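Local coordinates for protein aminoglycoside N(3)-acetyltransferase (Streptomyces griseus, PDB 7LAP) that probably transfers an acetyl group, as in its family from acetyl-CoA, to the 3-amino group of aminoglycoside antibiotics and so confers resistance to them, at residues Met9-Leu14 against Ile51-Gly56; Ala64-Val69 against Gly73-Thr78; Asp88-Pro93 against Ala99-His104; Phe245-Gly250 against Val281-Glu286. All coordinates share one frame; numbering follows the deposited sequence. Where two conformers were deposited one is given.

Interaction 1: Met9-Leu14 against Ile51-Gly56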
# COMPACT_ATOMS: atom_id res chain seq x y z
N MET B 9 -11.16 -3.28 -17.04
CA MET B 9 -10.47 -4.37 -17.71
C MET B 9 -9.88 -5.35 -16.74
O MET B 9 -10.10 -6.53 -16.84
CB MET B 9 -9.39 -3.82 -18.64
CG MET B 9 -8.55 -4.86 -19.36
SD MET B 9 -9.39 -6.40 -19.82
CE MET B 9 -10.98 -5.78 -20.36
N ASP B 10 -9.17 -4.83 -15.73
CA ASP B 10 -8.51 -5.68 -14.76
C ASP B 10 -9.54 -6.54 -14.06
O ASP B 10 -9.31 -7.73 -13.82
CB ASP B 10 -7.74 -4.84 -13.74
CG ASP B 10 -6.62 -5.61 -13.07
OD1 ASP B 10 -6.14 -6.60 -13.66
OD2 ASP B 10 -6.22 -5.22 -11.95
N GLU B 11 -10.68 -5.95 -13.73
CA GLU B 11 -11.76 -6.72 -13.11
C GLU B 11 -12.29 -7.79 -14.05
O GLU B 11 -12.50 -8.93 -13.63
CB GLU B 11 -12.89 -5.80 -12.65
CG GLU B 11 -12.58 -5.06 -11.35
CD GLU B 11 -13.49 -3.86 -11.13
OE1 GLU B 11 -14.41 -3.64 -11.96
OE2 GLU B 11 -13.26 -3.13 -10.14
N THR B 12 -12.48 -7.46 -15.34
CA THR B 12 -12.98 -8.43 -16.31
C THR B 12 -12.04 -9.63 -16.43
O THR B 12 -12.48 -10.78 -16.45
CB THR B 12 -13.15 -7.78 -17.67
OG1 THR B 12 -14.10 -6.72 -17.54
CG2 THR B 12 -13.64 -8.79 -18.70
N GLU B 13 -10.73 -9.37 -16.50
CA GLU B 13 -9.78 -10.47 -16.66
C GLU B 13 -9.72 -11.34 -15.41
O GLU B 13 -9.59 -12.56 -15.52
CB GLU B 13 -8.39 -9.94 -16.99
CG GLU B 13 -7.44 -11.08 -17.32
CD GLU B 13 -6.67 -10.84 -18.59
OE1 GLU B 13 -5.47 -10.53 -18.52
OE2 GLU B 13 -7.30 -10.93 -19.66
N LEU B 14 -9.79 -10.73 -14.23
CA LEU B 14 -9.75 -11.54 -13.02
C LEU B 14 -11.02 -12.37 -12.85
O LEU B 14 -10.96 -13.53 -12.44
CB LEU B 14 -9.50 -10.65 -11.79
CG LEU B 14 -8.12 -9.98 -11.74
CD1 LEU B 14 -7.99 -9.04 -10.55
CD2 LEU B 14 -7.02 -11.01 -11.73
N ILE B 51 -5.10 -15.74 -7.81
CA ILE B 51 -6.31 -16.36 -7.26
C ILE B 51 -7.52 -16.08 -8.14
O ILE B 51 -8.39 -16.93 -8.30
CB ILE B 51 -6.54 -15.86 -5.81
CG1 ILE B 51 -5.34 -16.19 -4.94
CG2 ILE B 51 -7.81 -16.47 -5.20
CD1 ILE B 51 -5.40 -15.58 -3.47
N GLY B 52 -7.57 -14.89 -8.75
CA GLY B 52 -8.72 -14.46 -9.51
C GLY B 52 -9.29 -13.18 -8.92
O GLY B 52 -8.58 -12.44 -8.22
N TYR B 53 -10.58 -12.98 -9.14
CA TYR B 53 -11.24 -11.79 -8.59
C TYR B 53 -11.65 -12.10 -7.16
O TYR B 53 -12.60 -12.86 -6.92
CB TYR B 53 -12.45 -11.36 -9.44
CG TYR B 53 -13.11 -10.17 -8.79
CD1 TYR B 53 -12.60 -8.88 -8.95
CD2 TYR B 53 -14.19 -10.34 -7.93
CE1 TYR B 53 -13.20 -7.77 -8.29
CE2 TYR B 53 -14.77 -9.26 -7.26
CZ TYR B 53 -14.28 -7.98 -7.44
OH TYR B 53 -14.90 -6.94 -6.72
N VAL B 54 -10.92 -11.57 -6.18
CA VAL B 54 -11.19 -11.89 -4.78
C VAL B 54 -12.11 -10.81 -4.22
O VAL B 54 -11.73 -9.64 -4.16
CB VAL B 54 -9.90 -12.02 -3.96
CG1 VAL B 54 -10.27 -12.19 -2.45
CG2 VAL B 54 -9.09 -13.23 -4.42
N SER B 55 -13.31 -11.21 -3.81
CA SER B 55 -14.34 -10.29 -3.32
C SER B 55 -13.90 -9.74 -1.97
O SER B 55 -13.99 -10.44 -0.95
CB SER B 55 -15.68 -11.02 -3.21
OG SER B 55 -16.68 -10.21 -2.61
N GLY B 56 -13.40 -8.51 -1.95
CA GLY B 56 -12.91 -7.91 -0.71
C GLY B 56 -11.41 -7.81 -0.62
O GLY B 56 -10.91 -7.30 0.39
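Leu14 and Tyr53 are the main participants in the contact between helix 7-18 and the loop that follows helix 48-51, and they meet through their first side-chain carbons. Leu14 CB lies 3.8 Å from Tyr53 CB. The Leu14 CA-CB bond is directed at the loop, yet its methyls skirt the backbone: Leu14 CD2 is 4.1 Å from Gly52 O. On the loop side, Tyr53 CG stands anti to the backbone N (chi1 178°), which carries the ring alongside the helix toward Glu11. There the two side chains run side by side in the same direction, Glu11 CG passing 4.1 Å from Tyr53 CE1. The Glu11 carboxylate is turned almost perpendicular to the phenol ring, at 84°.

Backbone packing forms the second group. Gly52 leaves helical geometry with a positive phi of 121°, and its CA lies 3.8 Å from Leu14 O of helix 7-18.

Among the polar atoms, Leu14 O and Tyr53 N are 3.4 Å apart, and both are hydrogen-bonded to Ser18 OG, which bridges helix and loop. Pro86 of the second subunit packs on both Glu11 and Tyr53. The chemistry is thus chiefly apolar, supplemented by one hydroxyl that serves a carbonyl and an amide together and joins the N-terminal helix to this loop beside the subunit interface.

Interaction 2: Ala64-Val69 against Gly73-Thr78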
# COMPACT_ATOMS: atom_id res chain seq x y z
N ALA B 64 -9.96 -15.66 5.50
CA ALA B 64 -10.05 -17.08 5.18
C ALA B 64 -8.94 -17.87 5.88
O ALA B 64 -9.17 -18.97 6.40
CB ALA B 64 -10.00 -17.29 3.65
N LEU B 65 -7.72 -17.35 5.85
CA LEU B 65 -6.61 -18.00 6.54
C LEU B 65 -6.90 -18.12 8.04
O LEU B 65 -6.60 -19.15 8.66
CB LEU B 65 -5.31 -17.23 6.31
CG LEU B 65 -4.73 -17.42 4.90
CD1 LEU B 65 -3.70 -16.32 4.52
CD2 LEU B 65 -4.09 -18.82 4.76
N LEU B 66 -7.43 -17.05 8.66
CA LEU B 66 -7.80 -17.09 10.07
C LEU B 66 -8.92 -18.08 10.33
O LEU B 66 -8.96 -18.70 11.40
CB LEU B 66 -8.23 -15.69 10.54
CG LEU B 66 -7.07 -14.67 10.52
CD1 LEU B 66 -7.58 -13.26 10.80
CD2 LEU B 66 -5.97 -15.06 11.53
N ASP B 67 -9.86 -18.20 9.39
CA ASP B 67 -10.91 -19.21 9.53
C ASP B 67 -10.32 -20.61 9.62
O ASP B 67 -10.81 -21.44 10.38
CB ASP B 67 -11.90 -19.14 8.37
CG ASP B 67 -12.74 -17.84 8.36
OD1 ASP B 67 -12.83 -17.12 9.38
OD2 ASP B 67 -13.31 -17.51 7.30
N VAL B 68 -9.30 -20.90 8.81
CA VAL B 68 -8.77 -22.26 8.78
C VAL B 68 -7.93 -22.53 10.03
O VAL B 68 -8.14 -23.54 10.72
CB VAL B 68 -7.95 -22.53 7.50
CG1 VAL B 68 -7.35 -23.93 7.57
CG2 VAL B 68 -8.84 -22.48 6.27
N VAL B 69 -7.00 -21.63 10.37
CA VAL B 69 -6.10 -21.96 11.48
C VAL B 69 -6.77 -21.65 12.81
O VAL B 69 -6.34 -22.18 13.84
CB VAL B 69 -4.73 -21.26 11.37
CG1 VAL B 69 -4.10 -21.55 9.99
CG2 VAL B 69 -4.80 -19.72 11.59
N GLY B 73 -4.11 -20.56 15.98
CA GLY B 73 -3.11 -20.51 14.94
C GLY B 73 -2.55 -19.11 14.71
O GLY B 73 -2.97 -18.14 15.33
N THR B 74 -1.61 -19.02 13.78
CA THR B 74 -0.89 -17.78 13.56
C THR B 74 -0.55 -17.66 12.08
O THR B 74 -0.20 -18.66 11.46
CB THR B 74 0.41 -17.73 14.39
OG1 THR B 74 0.11 -18.00 15.76
CG2 THR B 74 1.07 -16.33 14.31
N LEU B 75 -0.64 -16.45 11.54
CA LEU B 75 -0.22 -16.14 10.17
C LEU B 75 1.05 -15.31 10.22
O LEU B 75 1.19 -14.46 11.09
CB LEU B 75 -1.29 -15.35 9.40
CG LEU B 75 -2.73 -15.83 9.49
CD1 LEU B 75 -3.63 -14.95 8.61
CD2 LEU B 75 -2.80 -17.31 9.08
N LEU B 76 1.95 -15.51 9.27
CA LEU B 76 3.19 -14.78 9.15
C LEU B 76 3.48 -14.33 7.73
O LEU B 76 3.19 -15.04 6.81
CB LEU B 76 4.35 -15.69 9.50
CG LEU B 76 5.06 -15.68 10.81
CD1 LEU B 76 4.29 -16.64 11.67
CD2 LEU B 76 6.48 -16.16 10.67
N VAL B 77 4.09 -13.18 7.56
CA VAL B 77 4.48 -12.71 6.23
C VAL B 77 5.86 -12.07 6.31
O VAL B 77 6.34 -11.74 7.39
CB VAL B 77 3.50 -11.66 5.63
CG1 VAL B 77 2.08 -12.29 5.40
CG2 VAL B 77 3.43 -10.47 6.55
N THR B 78 6.48 -11.89 5.16
CA THR B 78 7.73 -11.16 5.11
C THR B 78 7.40 -9.75 4.63
O THR B 78 6.65 -9.59 3.66
CB THR B 78 8.75 -11.87 4.22
OG1 THR B 78 9.91 -11.05 4.10
CG2 THR B 78 8.23 -12.10 2.78
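Leu75 points its CA-CB bond from strand 74-78 toward helix 58-69, and its two methyls divide the helix surface between them. Leu75 CD1 is placed between Leu65 and Leu66, 3.6 Å from Leu65 CB and 3.7 Å from Leu66 CD2. Leu75 CD2 turns the other way along the helix, lying 3.7 Å from Leu65 CB and 4.0 Å from Val69 CG2. Leu65 therefore offers the root of its side chain to both methyls, whereas Leu66 reaches in with a branch tip and slants across Leu75.

Val69 closes the end next to the turn. With Val69 CG1 anti to the carbonyl carbon (chi1 -53°), CG2 falls between the backbone N and the carbonyl carbon, and this methyl lies over the backbone of Gly73, 3.8 Å from Gly73 CA. At Gly73 the backbone itself meets Val69, with the CA atoms of the two 4.8 Å apart.

The short segments run at 139° with axes 8.8 Å apart, and three residues link them. Strand 74-78 lies between strands 41-46 and 141-145 in the mixed sheet. Phe44 from the first and Leu144 from the second flank the leucines, and helix 24-34, through Leu31, packs on Leu65. Helix 58-69 thus belongs to a beta-alpha-beta crossover between the neighbouring parallel strands 41-46 and 74-78.

Interaction 3: Asp88-Pro93 against Ala99-His104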
# COMPACT_ATOMS: atom_id res chain seq x y z
N ASP B 88 24.18 0.54 -0.76
CA ASP B 88 25.34 1.16 -1.37
C ASP B 88 25.30 2.68 -1.34
O ASP B 88 26.00 3.32 -2.13
CB ASP B 88 25.45 0.72 -2.83
CG ASP B 88 24.19 1.05 -3.63
OD1 ASP B 88 23.13 0.45 -3.37
OD2 ASP B 88 24.26 1.95 -4.50
N PHE B 89 24.48 3.28 -0.47
CA PHE B 89 24.33 4.74 -0.53
C PHE B 89 25.61 5.47 -0.16
O PHE B 89 25.65 6.70 -0.23
CB PHE B 89 23.18 5.21 0.37
CG PHE B 89 23.53 5.31 1.82
CD1 PHE B 89 23.36 4.22 2.66
CD2 PHE B 89 24.01 6.50 2.36
CE1 PHE B 89 23.68 4.30 4.00
CE2 PHE B 89 24.34 6.59 3.69
CZ PHE B 89 24.17 5.49 4.52
N THR B 90 26.64 4.74 0.25
CA THR B 90 27.97 5.28 0.50
C THR B 90 28.84 5.27 -0.75
O THR B 90 30.07 5.38 -0.66
CB THR B 90 28.63 4.49 1.64
OG1 THR B 90 28.52 3.08 1.38
CG2 THR B 90 27.95 4.81 2.97
N ASP B 91 28.23 5.15 -1.93
CA ASP B 91 28.93 5.26 -3.20
C ASP B 91 28.49 6.49 -3.99
O ASP B 91 28.85 6.63 -5.16
CB ASP B 91 28.73 3.99 -4.03
CG ASP B 91 29.40 2.76 -3.42
OD1 ASP B 91 30.24 2.92 -2.50
OD2 ASP B 91 29.10 1.63 -3.87
N TRP B 92 27.70 7.38 -3.36
CA TRP B 92 27.14 8.60 -3.93
C TRP B 92 28.09 9.77 -3.72
O TRP B 92 29.01 9.70 -2.90
CB TRP B 92 25.80 8.93 -3.27
CG TRP B 92 24.72 7.95 -3.53
CD1 TRP B 92 24.78 6.83 -4.29
CD2 TRP B 92 23.39 8.02 -3.01
NE1 TRP B 92 23.57 6.18 -4.28
CE2 TRP B 92 22.69 6.90 -3.50
CE3 TRP B 92 22.72 8.92 -2.18
CZ2 TRP B 92 21.37 6.65 -3.18
CZ3 TRP B 92 21.40 8.67 -1.87
CH2 TRP B 92 20.74 7.55 -2.37
N PRO B 93 27.87 10.88 -4.43
CA PRO B 93 28.61 12.12 -4.14
C PRO B 93 28.51 12.46 -2.67
O PRO B 93 27.47 12.24 -2.04
CB PRO B 93 27.90 13.17 -5.00
CG PRO B 93 27.35 12.39 -6.15
CD PRO B 93 27.01 11.02 -5.62
N ALA B 99 23.37 13.95 3.22
CA ALA B 99 21.94 14.21 3.34
C ALA B 99 21.19 12.98 3.83
O ALA B 99 20.33 13.07 4.71
CB ALA B 99 21.37 14.67 2.00
N VAL B 100 21.52 11.81 3.28
CA VAL B 100 20.92 10.56 3.73
C VAL B 100 21.22 10.32 5.21
O VAL B 100 20.32 10.04 6.00
CB VAL B 100 21.39 9.38 2.86
CG1 VAL B 100 20.94 8.05 3.43
CG2 VAL B 100 20.90 9.57 1.45
N ARG B 101 22.50 10.44 5.60
CA ARG B 101 22.89 10.17 6.97
C ARG B 101 22.26 11.16 7.95
O ARG B 101 21.95 10.80 9.09
CB ARG B 101 24.41 10.22 7.12
CG ARG B 101 25.10 8.97 6.69
CD ARG B 101 26.22 8.59 7.65
NE ARG B 101 26.53 7.17 7.54
CZ ARG B 101 27.10 6.61 6.47
NH1 ARG B 101 27.42 7.36 5.41
NH2 ARG B 101 27.34 5.31 6.46
N ALA B 102 22.11 12.41 7.54
CA ALA B 102 21.53 13.41 8.42
C ALA B 102 20.00 13.36 8.44
O ALA B 102 19.39 13.69 9.46
CB ALA B 102 21.99 14.81 7.99
N HIS B 103 19.35 12.94 7.35
CA HIS B 103 17.90 13.16 7.24
C HIS B 103 17.05 11.94 6.94
O HIS B 103 15.81 12.05 7.02
CB HIS B 103 17.61 14.22 6.16
CG HIS B 103 18.30 15.53 6.42
ND1 HIS B 103 18.03 16.30 7.53
CD2 HIS B 103 19.29 16.16 5.75
CE1 HIS B 103 18.82 17.36 7.52
NE2 HIS B 103 19.58 17.31 6.45
N HIS B 104 17.63 10.80 6.59
CA HIS B 104 16.80 9.63 6.34
C HIS B 104 16.12 9.16 7.62
O HIS B 104 16.81 8.86 8.60
CB HIS B 104 17.61 8.49 5.74
CG HIS B 104 16.76 7.44 5.09
ND1 HIS B 104 16.63 7.33 3.73
CD2 HIS B 104 15.97 6.48 5.62
CE1 HIS B 104 15.82 6.32 3.44
NE2 HIS B 104 15.40 5.79 4.58
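Phe89 takes Val100 onto one face of its ring: Val100 CG1 stands 3.9 Å from the ring centroid and 26° off the normal, a CH-pi contact displaced toward the CD2-CE2 side. The ring reaches this place because Phe89 CG lies between the backbone N and the carbonyl carbon (chi1 80°). Arg101 comes round its rim, with CG in the ring plane at the edge. Phe89 CZ sits over the centre of one guanidinium face, 3.7 Å from Arg101 CZ, the two planes 44° apart.

Next, Thr90 puts CG2 over the opposite face of the phenyl ring and at the edge of the guanidinium, 3.6 Å from Arg101 NH1. The charge itself is answered by a salt bridge from Arg101 NH2 to Glu208, which probably steadies the flat group in this position.

Trp92 then brings its six-membered ring to the other methyl of the valine, Trp92 CZ3 lying 3.5 Å from Val100 CG2. Each methyl of Val100 thereby meets a different aromatic side chain.

Pro93 occupies the N-cap position of helix 94-103. The contact thus belongs to an excursion after strand 74-78, a loop that turns into helix 94-103, its aromatic cluster shared with Trp219 and with Tyr53 of the second subunit, which Trp92 meets edge-to-face in the dimer.

Interaction 4: Phe245-Gly250 against Val281-Glu286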
# COMPACT_ATOMS: atom_id res chain seq x y z
N PHE B 245 16.55 -20.72 -5.49
CA PHE B 245 15.46 -21.15 -4.63
C PHE B 245 14.39 -21.90 -5.43
O PHE B 245 13.79 -22.85 -4.92
CB PHE B 245 14.83 -19.95 -3.90
CG PHE B 245 15.67 -19.42 -2.75
CD1 PHE B 245 16.93 -19.94 -2.49
CD2 PHE B 245 15.19 -18.40 -1.94
CE1 PHE B 245 17.70 -19.45 -1.43
CE2 PHE B 245 15.95 -17.92 -0.88
CZ PHE B 245 17.21 -18.44 -0.64
N ALA B 246 14.17 -21.51 -6.68
CA ALA B 246 13.21 -22.24 -7.50
C ALA B 246 13.68 -23.66 -7.74
O ALA B 246 12.88 -24.60 -7.73
CB ALA B 246 12.99 -21.51 -8.83
N VAL B 247 14.99 -23.84 -7.96
CA VAL B 247 15.53 -25.19 -8.16
C VAL B 247 15.43 -26.01 -6.87
O VAL B 247 15.02 -27.17 -6.89
CB VAL B 247 16.97 -25.10 -8.68
CG1 VAL B 247 17.59 -26.50 -8.82
CG2 VAL B 247 17.01 -24.35 -9.99
N ILE B 248 15.78 -25.41 -5.73
CA ILE B 248 15.71 -26.12 -4.45
C ILE B 248 14.27 -26.57 -4.16
O ILE B 248 14.02 -27.72 -3.80
CB ILE B 248 16.27 -25.23 -3.32
CG1 ILE B 248 17.72 -24.83 -3.60
CG2 ILE B 248 16.19 -25.95 -1.97
CD1 ILE B 248 18.33 -24.01 -2.47
N VAL B 249 13.30 -25.65 -4.31
CA VAL B 249 11.91 -25.99 -4.02
C VAL B 249 11.39 -27.04 -4.99
O VAL B 249 10.61 -27.93 -4.61
CB VAL B 249 11.03 -24.73 -4.01
CG1 VAL B 249 9.55 -25.11 -3.89
CG2 VAL B 249 11.43 -23.81 -2.87
N GLY B 250 11.81 -26.95 -6.26
CA GLY B 250 11.42 -27.98 -7.21
C GLY B 250 11.93 -29.35 -6.83
O GLY B 250 11.21 -30.35 -6.92
N VAL B 281 19.12 -27.08 3.48
CA VAL B 281 20.51 -27.01 3.91
C VAL B 281 21.29 -28.20 3.36
O VAL B 281 22.43 -28.06 2.92
CB VAL B 281 20.59 -26.92 5.44
CG1 VAL B 281 20.11 -25.57 5.91
CG2 VAL B 281 19.74 -27.97 6.06
N ARG B 282 20.66 -29.38 3.34
CA ARG B 282 21.32 -30.54 2.77
C ARG B 282 21.55 -30.37 1.27
O ARG B 282 22.58 -30.78 0.73
CB ARG B 282 20.52 -31.81 3.06
CG ARG B 282 21.09 -33.06 2.38
CD ARG B 282 20.58 -34.31 3.06
NE ARG B 282 19.13 -34.21 3.20
CZ ARG B 282 18.26 -34.49 2.23
NH1 ARG B 282 18.70 -34.93 1.05
NH2 ARG B 282 16.96 -34.34 2.44
N TRP B 283 20.60 -29.73 0.59
CA TRP B 283 20.80 -29.43 -0.82
C TRP B 283 22.02 -28.54 -1.02
O TRP B 283 22.89 -28.83 -1.86
CB TRP B 283 19.55 -28.77 -1.39
CG TRP B 283 19.57 -28.65 -2.89
CD1 TRP B 283 19.01 -29.50 -3.80
CD2 TRP B 283 20.19 -27.60 -3.65
NE1 TRP B 283 19.25 -29.05 -5.07
CE2 TRP B 283 19.97 -27.89 -5.01
CE3 TRP B 283 20.90 -26.45 -3.30
CZ2 TRP B 283 20.44 -27.06 -6.03
CZ3 TRP B 283 21.37 -25.63 -4.31
CH2 TRP B 283 21.14 -25.94 -5.66
N ILE B 284 22.12 -27.47 -0.23
CA ILE B 284 23.21 -26.52 -0.41
C ILE B 284 24.54 -27.15 -0.06
O ILE B 284 25.55 -26.95 -0.76
CB ILE B 284 22.95 -25.26 0.43
CG1 ILE B 284 21.72 -24.52 -0.11
CG2 ILE B 284 24.19 -24.37 0.44
CD1 ILE B 284 21.29 -23.36 0.77
N GLU B 285 24.58 -27.94 1.02
CA GLU B 285 25.84 -28.51 1.44
C GLU B 285 26.30 -29.61 0.50
O GLU B 285 27.51 -29.77 0.27
CB GLU B 285 25.71 -29.02 2.87
CG GLU B 285 25.57 -27.86 3.85
CD GLU B 285 25.41 -28.31 5.28
OE1 GLU B 285 25.08 -29.50 5.49
OE2 GLU B 285 25.63 -27.47 6.20
N GLU B 286 25.36 -30.37 -0.07
CA GLU B 286 25.79 -31.43 -0.98
C GLU B 286 26.21 -30.87 -2.33
O GLU B 286 27.23 -31.29 -2.88
CB GLU B 286 24.69 -32.48 -1.12
CG GLU B 286 24.50 -33.26 0.17
CD GLU B 286 23.37 -34.27 0.11
OE1 GLU B 286 22.49 -34.16 -0.77
OE2 GLU B 286 23.35 -35.18 0.98
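This is a buried, wholly apolar helix-helix contact in the C-terminal part of the chain, where helix 244-254 meets the last helix, 273-289. The axes of the two short segments approach to 10.7 Å and cross at 116°, far from aligned, so the touch is confined to a few side chains. Ile248 and Trp283 carry most of it. Ile248 CG1 sits over one face of the indole, 3.7 Å from the centroid of the six-membered ring of Trp283 and only 15° off its normal, which makes a close CH-pi contact. Trp283 CG is anti to the backbone N (chi1 -170°), and this brings the indole to helix 244-254.

The two helices are separated in sequence by the antiparallel strands 259-263 and 266-272, which form one end of the mixed sheet, so the contact brings together the helices before and after that hairpin. Trp283 also stacks with His287 and touches Ala237.

Two lesser contacts complete the junction. Val247 CG1 approaches the indole obliquely, 4.0 Å from Trp283 CZ2. On the other flank the extended Ile248 chain continues over the indole, its CD1 3.6 Å from Trp283 CE3, and only then reaches Ile284, with Ile248 CD1 4.2 Å from Ile284 CG1. That same Ile284 CG1 lies in the plane of the Trp283 ring at its edge.

How the interactions relate
From the N terminus, interaction 1 closes first, drawing helix 7-18 onto the loop after helix 48-51 across 36 intervening residues. Interaction 2 closes a turn of only three residues, joining helix 58-69 to strand 74-78 of the mixed sheet. Interaction 3 follows in the excursion after that strand and spans five residues, all helical; its centre is about 38 Å from that of interaction 2 and on the opposite side of the chain's centre. Interaction 4 closes last, across 30 residues that include the C-terminal strand pair. All four are in series; none nests or crosses. Interactions 1 and 3, their centres about 41 Å apart within one chain, both touch the second subunit and so meet at the dimer interface.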